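Local coordinates for protein phosphate transporter (Thermotoga maritima MSB8, PDB 6L85) that probably imports phosphate across the membrane by coupling its uptake to sodium ions, as a bacterial relative of the human SLC20 carriers, at residues 246-257 against 327-338; 112-121 against 382-393. One frame throughout, in Å; residues are numbered along the deposited sequence.

Contact 1 (246-257 against 327-338); sequences TSCYVSFSHGAN and DFSTATTVLLAS. With NA (sodium ion), chain S; NA (sodium ion), chain R.
Tyr-249 is a knob set in a hole made by Phe-328, Ala-331, Thr-332 and Leu-335 where helices 246-257 and 327-338 run side by side, their axes 8.3 Å apart. CG of Tyr-249 lies anti to the backbone N (chi1 -175°), which carries the ring onto helix 327-338. Ala-331 CB then sits squarely over the ring face, 3.4 Å from its centroid, a CH-pi contact, while the ring edge turns toward the face of Phe-328 with the planes at 60°. Leu-335 CD1 meets the ring edge near its plane, and Leu-335 is itself a knob among Tyr-249, Phe-252, Ser-253 and Ala-256. With an alanine at Tyr-249, the methyl of Ala-331 would probably lose its ring and Phe-328 its edge partner, leaving a gap between the helices. This closely fitted middle gives way to a looser margin at partly exposed Thr-332, where Tyr-249 OH makes a weak bond, 3.4 Å, to Thr-332 OG1, a hydroxyl that bonds more closely to Phe-328 O. Polar ends flank the middle. Ser-247 OG and Asp-327 OD2 bind one sodium ion at 2.4 and 2.2 Å, joined by Thr-29 and Gln-243; Ser-247 OG also bonds to Ser-26 O. At the other end Asn-257 divides its amide: OD1 binds a second sodium ion at 2.3 Å, and ND2 gives Ser-338 OG a 3.0 Å bond that lies close to the amide plane; Leu-342 is a further partner of this side chain. Helix 167-194 packs on Tyr-249, Phe-328 and Leu-335, helix 129-162 on Phe-328 and Ser-329, helix 346-357 on Thr-330 and Val-334, and helix 38-56 on Cys-248 and Ala-256.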
# COMPACT_ATOMS: atom_id res chain seq x y z
N THR B 246 0.67 -14.76 0.61
CA THR B 246 -0.65 -15.19 0.17
C THR B 246 -1.67 -15.12 1.33
O THR B 246 -2.86 -14.84 1.10
CB THR B 246 -0.49 -16.58 -0.47
OG1 THR B 246 -1.52 -16.79 -1.43
CG2 THR B 246 -0.47 -17.70 0.55
N SER B 247 -1.21 -15.24 2.58
CA SER B 247 -2.11 -14.99 3.70
C SER B 247 -2.51 -13.52 3.78
O SER B 247 -3.66 -13.19 4.12
CB SER B 247 -1.45 -15.43 5.01
OG SER B 247 -1.75 -16.78 5.30
N CYS B 248 -1.57 -12.62 3.49
CA CYS B 248 -1.90 -11.19 3.42
C CYS B 248 -2.96 -10.94 2.35
O CYS B 248 -3.87 -10.12 2.53
CB CYS B 248 -0.66 -10.35 3.08
SG CYS B 248 0.66 -10.35 4.29
N TYR B 249 -2.78 -11.58 1.20
CA TYR B 249 -3.74 -11.46 0.10
C TYR B 249 -5.14 -11.87 0.58
O TYR B 249 -6.13 -11.15 0.33
CB TYR B 249 -3.24 -12.32 -1.06
CG TYR B 249 -4.02 -12.27 -2.36
CD1 TYR B 249 -4.74 -11.15 -2.74
CD2 TYR B 249 -4.01 -13.37 -3.22
CE1 TYR B 249 -5.43 -11.12 -3.95
CE2 TYR B 249 -4.71 -13.36 -4.41
CZ TYR B 249 -5.42 -12.23 -4.78
OH TYR B 249 -6.11 -12.22 -5.97
N VAL B 250 -5.23 -12.96 1.35
CA VAL B 250 -6.55 -13.35 1.85
C VAL B 250 -7.10 -12.31 2.82
O VAL B 250 -8.28 -11.96 2.76
CB VAL B 250 -6.55 -14.76 2.49
CG1 VAL B 250 -7.97 -15.14 2.92
CG2 VAL B 250 -6.04 -15.79 1.53
N SER B 251 -6.25 -11.81 3.73
CA SER B 251 -6.66 -10.79 4.70
C SER B 251 -7.25 -9.55 4.04
O SER B 251 -8.27 -9.00 4.49
CB SER B 251 -5.45 -10.36 5.53
OG SER B 251 -5.37 -11.10 6.72
N PHE B 252 -6.56 -9.05 3.02
CA PHE B 252 -7.02 -7.92 2.24
C PHE B 252 -8.39 -8.20 1.64
O PHE B 252 -9.32 -7.38 1.75
CB PHE B 252 -5.99 -7.63 1.14
CG PHE B 252 -6.34 -6.47 0.24
CD1 PHE B 252 -7.18 -6.64 -0.86
CD2 PHE B 252 -5.81 -5.21 0.48
CE1 PHE B 252 -7.50 -5.57 -1.69
CE2 PHE B 252 -6.12 -4.12 -0.36
CZ PHE B 252 -6.97 -4.31 -1.44
N SER B 253 -8.53 -9.36 0.98
CA SER B 253 -9.79 -9.66 0.31
C SER B 253 -10.90 -9.88 1.33
O SER B 253 -12.06 -9.55 1.07
CB SER B 253 -9.60 -10.87 -0.60
OG SER B 253 -9.61 -12.04 0.18
N HIS B 254 -10.54 -10.33 2.52
CA HIS B 254 -11.53 -10.50 3.57
C HIS B 254 -12.06 -9.15 4.05
O HIS B 254 -13.27 -8.97 4.22
CB HIS B 254 -10.94 -11.28 4.75
CG HIS B 254 -11.89 -11.39 5.88
ND1 HIS B 254 -11.90 -10.49 6.92
CD2 HIS B 254 -12.93 -12.23 6.10
CE1 HIS B 254 -12.90 -10.78 7.75
NE2 HIS B 254 -13.55 -11.83 7.26
N GLY B 255 -11.15 -8.20 4.32
CA GLY B 255 -11.58 -6.85 4.64
C GLY B 255 -12.47 -6.26 3.56
O GLY B 255 -13.51 -5.67 3.85
N ALA B 256 -12.10 -6.50 2.29
CA ALA B 256 -12.85 -5.94 1.17
C ALA B 256 -14.29 -6.50 1.11
O ALA B 256 -15.25 -5.74 0.92
CB ALA B 256 -12.10 -6.22 -0.13
N ASN B 257 -14.46 -7.81 1.31
CA ASN B 257 -15.80 -8.38 1.19
C ASN B 257 -16.61 -8.22 2.47
O ASN B 257 -17.83 -8.00 2.40
CB ASN B 257 -15.73 -9.87 0.81
CG ASN B 257 -17.06 -10.38 0.21
OD1 ASN B 257 -17.90 -10.91 0.93
ND2 ASN B 257 -17.26 -10.17 -1.08
N ASP B 327 -4.82 -20.28 -0.09
CA ASP B 327 -4.93 -18.84 0.12
C ASP B 327 -5.13 -18.10 -1.19
O ASP B 327 -6.01 -17.24 -1.29
CB ASP B 327 -3.68 -18.31 0.81
CG ASP B 327 -3.56 -18.77 2.24
OD1 ASP B 327 -4.58 -19.18 2.84
OD2 ASP B 327 -2.43 -18.69 2.77
N PHE B 328 -4.28 -18.38 -2.19
CA PHE B 328 -4.44 -17.69 -3.46
C PHE B 328 -5.85 -17.86 -4.00
O PHE B 328 -6.49 -16.87 -4.40
CB PHE B 328 -3.42 -18.20 -4.48
CG PHE B 328 -3.44 -17.42 -5.77
CD1 PHE B 328 -4.37 -17.70 -6.76
CD2 PHE B 328 -2.57 -16.35 -5.96
CE1 PHE B 328 -4.41 -16.95 -7.94
CE2 PHE B 328 -2.59 -15.62 -7.13
CZ PHE B 328 -3.52 -15.91 -8.12
N SER B 329 -6.36 -19.10 -4.01
CA SER B 329 -7.68 -19.35 -4.60
C SER B 329 -8.78 -18.69 -3.79
O SER B 329 -9.74 -18.16 -4.36
CB SER B 329 -7.93 -20.85 -4.70
OG SER B 329 -6.84 -21.48 -5.36
N THR B 330 -8.66 -18.72 -2.46
CA THR B 330 -9.65 -18.07 -1.61
C THR B 330 -9.69 -16.57 -1.88
O THR B 330 -10.77 -16.00 -2.09
CB THR B 330 -9.30 -18.31 -0.15
OG1 THR B 330 -9.36 -19.71 0.11
CG2 THR B 330 -10.27 -17.56 0.76
N ALA B 331 -8.52 -15.93 -1.89
CA ALA B 331 -8.46 -14.49 -2.03
C ALA B 331 -8.96 -14.06 -3.39
O ALA B 331 -9.69 -13.07 -3.50
CB ALA B 331 -7.03 -14.00 -1.80
N THR B 332 -8.57 -14.79 -4.44
CA THR B 332 -9.07 -14.49 -5.78
C THR B 332 -10.59 -14.60 -5.85
O THR B 332 -11.27 -13.69 -6.35
CB THR B 332 -8.44 -15.45 -6.79
OG1 THR B 332 -7.02 -15.41 -6.62
CG2 THR B 332 -8.82 -15.05 -8.22
N THR B 333 -11.15 -15.72 -5.36
CA THR B 333 -12.60 -15.87 -5.36
C THR B 333 -13.27 -14.69 -4.65
O THR B 333 -14.24 -14.11 -5.16
CB THR B 333 -12.98 -17.19 -4.69
OG1 THR B 333 -12.30 -18.26 -5.35
CG2 THR B 333 -14.50 -17.42 -4.77
N VAL B 334 -12.74 -14.33 -3.48
CA VAL B 334 -13.40 -13.35 -2.63
C VAL B 334 -13.30 -11.95 -3.24
O VAL B 334 -14.26 -11.18 -3.21
CB VAL B 334 -12.82 -13.42 -1.20
CG1 VAL B 334 -13.22 -12.19 -0.36
CG2 VAL B 334 -13.25 -14.73 -0.51
N LEU B 335 -12.14 -11.62 -3.82
CA LEU B 335 -11.96 -10.33 -4.48
C LEU B 335 -12.86 -10.20 -5.69
O LEU B 335 -13.43 -9.13 -5.94
CB LEU B 335 -10.49 -10.14 -4.89
CG LEU B 335 -9.58 -9.22 -4.09
CD1 LEU B 335 -8.29 -8.94 -4.84
CD2 LEU B 335 -10.26 -7.91 -3.68
N LEU B 336 -12.98 -11.26 -6.49
CA LEU B 336 -13.85 -11.15 -7.66
C LEU B 336 -15.31 -10.99 -7.22
O LEU B 336 -16.04 -10.15 -7.76
CB LEU B 336 -13.65 -12.34 -8.59
CG LEU B 336 -12.25 -12.39 -9.23
CD1 LEU B 336 -11.93 -13.80 -9.78
CD2 LEU B 336 -12.07 -11.33 -10.32
N ALA B 337 -15.73 -11.76 -6.21
CA ALA B 337 -17.06 -11.54 -5.64
C ALA B 337 -17.24 -10.09 -5.20
O ALA B 337 -18.28 -9.48 -5.45
CB ALA B 337 -17.27 -12.48 -4.44
N SER B 338 -16.23 -9.52 -4.52
CA SER B 338 -16.31 -8.13 -4.07
C SER B 338 -16.48 -7.17 -5.24
O SER B 338 -17.25 -6.21 -5.16
CB SER B 338 -15.07 -7.76 -3.26
OG SER B 338 -15.00 -8.48 -2.04
NA NA S . -0.70 -18.62 4.15
NA NA R . -18.71 -11.45 3.00
O HOH W 1 -20.02 -9.59 3.06

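Contact 2 (112-121 against 382-393); sequences GGMMGFGLVA and VPTVAATSAAVY
Ser-389 carries OG anti to the backbone N (chi1 178°), and Tyr-393, one turn on, extends the same way, which brings a hydroxyl to Gly-113 and a ring to Phe-117. Ser-389 OG gives Gly-113 O a 2.7 Å hydrogen bond, tilted from the carbonyl plane; Phe-117 N reaches that oxygen from the opposite face, so two donors grip it. Phe-117 turns its edge to the face of Tyr-393, a T-shaped pair with centroids 5.2 Å apart and planes at 82°. At the edge of the Tyr-393 ring lies Val-120 CG1, while Val-120 CG2 presses on Ala-390 CB at 3.3 Å. Tyr-393 OH bonds beyond the pair to Glu-78. Where the helices come nearest, Gly-112 and Gly-116 bring no side chain between the backbones, and Ala-386 fits against both. Its CA lies 3.1 Å from Gly-112 O, and Gly-116 CA lies 3.5 Å from Ala-386 O, both CA-H...O contacts. Gly-112 and Gly-116 form a GxxxG pattern facing Ala-386 and Ala-390; with axes only 6.9 Å apart and a crossing angle of -47°, this is the right-handed, small-residue crossing familiar from membrane helices.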
# COMPACT_ATOMS: atom_id res chain seq x y z
N GLY B 112 -29.13 -12.68 7.25
CA GLY B 112 -30.26 -13.18 8.01
C GLY B 112 -30.85 -12.12 8.92
O GLY B 112 -32.08 -11.99 9.00
N GLY B 113 -30.00 -11.35 9.61
CA GLY B 113 -30.51 -10.28 10.44
C GLY B 113 -31.38 -9.30 9.66
O GLY B 113 -32.49 -8.94 10.09
N MET B 114 -30.90 -8.88 8.49
CA MET B 114 -31.61 -7.89 7.69
C MET B 114 -32.91 -8.48 7.14
O MET B 114 -33.95 -7.81 7.11
CB MET B 114 -30.71 -7.38 6.55
CG MET B 114 -29.44 -6.63 7.00
SD MET B 114 -29.88 -5.03 7.70
CE MET B 114 -30.30 -4.19 6.17
N MET B 115 -32.86 -9.72 6.67
CA MET B 115 -34.05 -10.40 6.20
C MET B 115 -35.11 -10.49 7.30
O MET B 115 -36.29 -10.23 7.06
CB MET B 115 -33.66 -11.79 5.70
CG MET B 115 -34.44 -12.29 4.52
SD MET B 115 -34.26 -14.08 4.41
CE MET B 115 -34.56 -14.54 6.12
N GLY B 116 -34.69 -10.85 8.51
CA GLY B 116 -35.62 -10.95 9.61
C GLY B 116 -36.31 -9.63 9.90
O GLY B 116 -37.54 -9.57 10.05
N PHE B 117 -35.52 -8.55 9.96
CA PHE B 117 -36.12 -7.23 10.11
C PHE B 117 -37.14 -6.96 9.00
O PHE B 117 -38.27 -6.55 9.27
CB PHE B 117 -35.05 -6.13 10.10
CG PHE B 117 -35.53 -4.86 9.46
CD1 PHE B 117 -36.51 -4.09 10.07
CD2 PHE B 117 -35.04 -4.47 8.22
CE1 PHE B 117 -36.98 -2.94 9.47
CE2 PHE B 117 -35.50 -3.32 7.62
CZ PHE B 117 -36.48 -2.55 8.25
N GLY B 118 -36.74 -7.18 7.74
CA GLY B 118 -37.63 -6.87 6.63
C GLY B 118 -38.93 -7.65 6.68
O GLY B 118 -39.99 -7.12 6.34
N LEU B 119 -38.87 -8.92 7.11
CA LEU B 119 -40.06 -9.75 7.18
C LEU B 119 -40.99 -9.29 8.29
O LEU B 119 -42.22 -9.28 8.12
CB LEU B 119 -39.68 -11.22 7.38
CG LEU B 119 -38.92 -11.80 6.19
CD1 LEU B 119 -38.17 -13.06 6.58
CD2 LEU B 119 -39.85 -12.04 4.99
N VAL B 120 -40.44 -8.92 9.45
CA VAL B 120 -41.32 -8.49 10.53
C VAL B 120 -41.89 -7.11 10.26
O VAL B 120 -43.01 -6.79 10.70
CB VAL B 120 -40.57 -8.55 11.87
CG1 VAL B 120 -41.20 -7.62 12.90
CG2 VAL B 120 -40.65 -9.94 12.38
N ALA B 121 -41.16 -6.26 9.55
CA ALA B 121 -41.64 -4.89 9.36
C ALA B 121 -42.68 -4.82 8.25
O ALA B 121 -43.67 -4.09 8.36
CB ALA B 121 -40.47 -3.95 9.07
N VAL B 382 -28.61 -18.60 9.43
CA VAL B 382 -29.49 -17.63 8.78
C VAL B 382 -30.86 -17.54 9.47
O VAL B 382 -31.28 -16.43 9.83
CB VAL B 382 -29.58 -17.90 7.28
CG1 VAL B 382 -30.56 -16.93 6.63
CG2 VAL B 382 -28.21 -17.80 6.63
N PRO B 383 -31.58 -18.65 9.71
CA PRO B 383 -32.86 -18.51 10.44
C PRO B 383 -32.71 -18.09 11.89
O PRO B 383 -33.54 -17.32 12.39
CB PRO B 383 -33.49 -19.91 10.32
CG PRO B 383 -32.33 -20.84 10.04
CD PRO B 383 -31.40 -20.02 9.19
N THR B 384 -31.68 -18.57 12.59
CA THR B 384 -31.49 -18.15 13.98
C THR B 384 -31.29 -16.64 14.08
O THR B 384 -31.90 -15.97 14.92
CB THR B 384 -30.28 -18.87 14.58
OG1 THR B 384 -30.44 -20.28 14.43
CG2 THR B 384 -30.12 -18.52 16.05
N VAL B 385 -30.43 -16.08 13.22
CA VAL B 385 -30.19 -14.64 13.30
C VAL B 385 -31.40 -13.88 12.81
O VAL B 385 -31.75 -12.82 13.36
CB VAL B 385 -28.92 -14.24 12.53
CG1 VAL B 385 -28.74 -12.75 12.61
CG2 VAL B 385 -27.70 -14.95 13.13
N ALA B 386 -32.06 -14.37 11.74
CA ALA B 386 -33.28 -13.72 11.28
C ALA B 386 -34.31 -13.63 12.40
O ALA B 386 -34.88 -12.56 12.66
CB ALA B 386 -33.85 -14.45 10.06
N ALA B 387 -34.51 -14.74 13.13
CA ALA B 387 -35.50 -14.75 14.21
C ALA B 387 -35.07 -13.85 15.36
O ALA B 387 -35.90 -13.15 15.94
CB ALA B 387 -35.71 -16.19 14.70
N THR B 388 -33.77 -13.85 15.69
CA THR B 388 -33.28 -12.98 16.76
C THR B 388 -33.43 -11.51 16.39
O THR B 388 -33.77 -10.68 17.23
CB THR B 388 -31.81 -13.32 17.05
OG1 THR B 388 -31.68 -14.72 17.31
CG2 THR B 388 -31.28 -12.53 18.23
N SER B 389 -33.17 -11.18 15.13
CA SER B 389 -33.31 -9.80 14.66
C SER B 389 -34.77 -9.36 14.67
O SER B 389 -35.08 -8.24 15.10
CB SER B 389 -32.71 -9.69 13.25
OG SER B 389 -32.86 -8.38 12.73
N ALA B 390 -35.66 -10.22 14.20
CA ALA B 390 -37.10 -9.95 14.29
C ALA B 390 -37.51 -9.68 15.73
O ALA B 390 -38.22 -8.71 16.02
CB ALA B 390 -37.87 -11.13 13.71
N ALA B 391 -37.05 -10.53 16.65
CA ALA B 391 -37.40 -10.36 18.06
C ALA B 391 -36.88 -9.05 18.61
O ALA B 391 -37.60 -8.32 19.31
CB ALA B 391 -36.85 -11.54 18.87
N VAL B 392 -35.60 -8.73 18.33
CA VAL B 392 -35.05 -7.47 18.83
C VAL B 392 -35.82 -6.29 18.25
O VAL B 392 -36.11 -5.32 18.96
CB VAL B 392 -33.54 -7.36 18.49
CG1 VAL B 392 -33.04 -5.94 18.79
CG2 VAL B 392 -32.74 -8.38 19.29
N TYR B 393 -36.16 -6.36 16.97
CA TYR B 393 -36.83 -5.23 16.33
C TYR B 393 -38.22 -5.01 16.93
O TYR B 393 -38.59 -3.88 17.23
CB TYR B 393 -36.92 -5.47 14.83
CG TYR B 393 -37.71 -4.41 14.11
CD1 TYR B 393 -37.24 -3.09 14.07
CD2 TYR B 393 -38.91 -4.70 13.46
CE1 TYR B 393 -37.95 -2.11 13.41
CE2 TYR B 393 -39.63 -3.72 12.80
CZ TYR B 393 -39.14 -2.42 12.78
OH TYR B 393 -39.81 -1.41 12.13

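How the contacts relate
Contact 2 closes a long loop of chain within which contact 1 is nested; their centres lie 29 Å apart and their nearest atoms about 13 Å, without touching. Contact 1 is near the centre of the chain and shares residues with two sodium sites, whereas contact 2 is peripheral, with a detergent molecule beside Met-115. Helix 106-121 connects the two: it holds segment 112-121, and its Thr-107 binds the same sodium ion as Asn-257. Between the ends of contact 1, His-254 hydrogen-bonds through ND1 to Glu-49 and through NE2 to Asp-22, its side chain about 4 Å from a bound phosphate ion at nearest atoms, consistent with a substrate pocket beside the sodium sites.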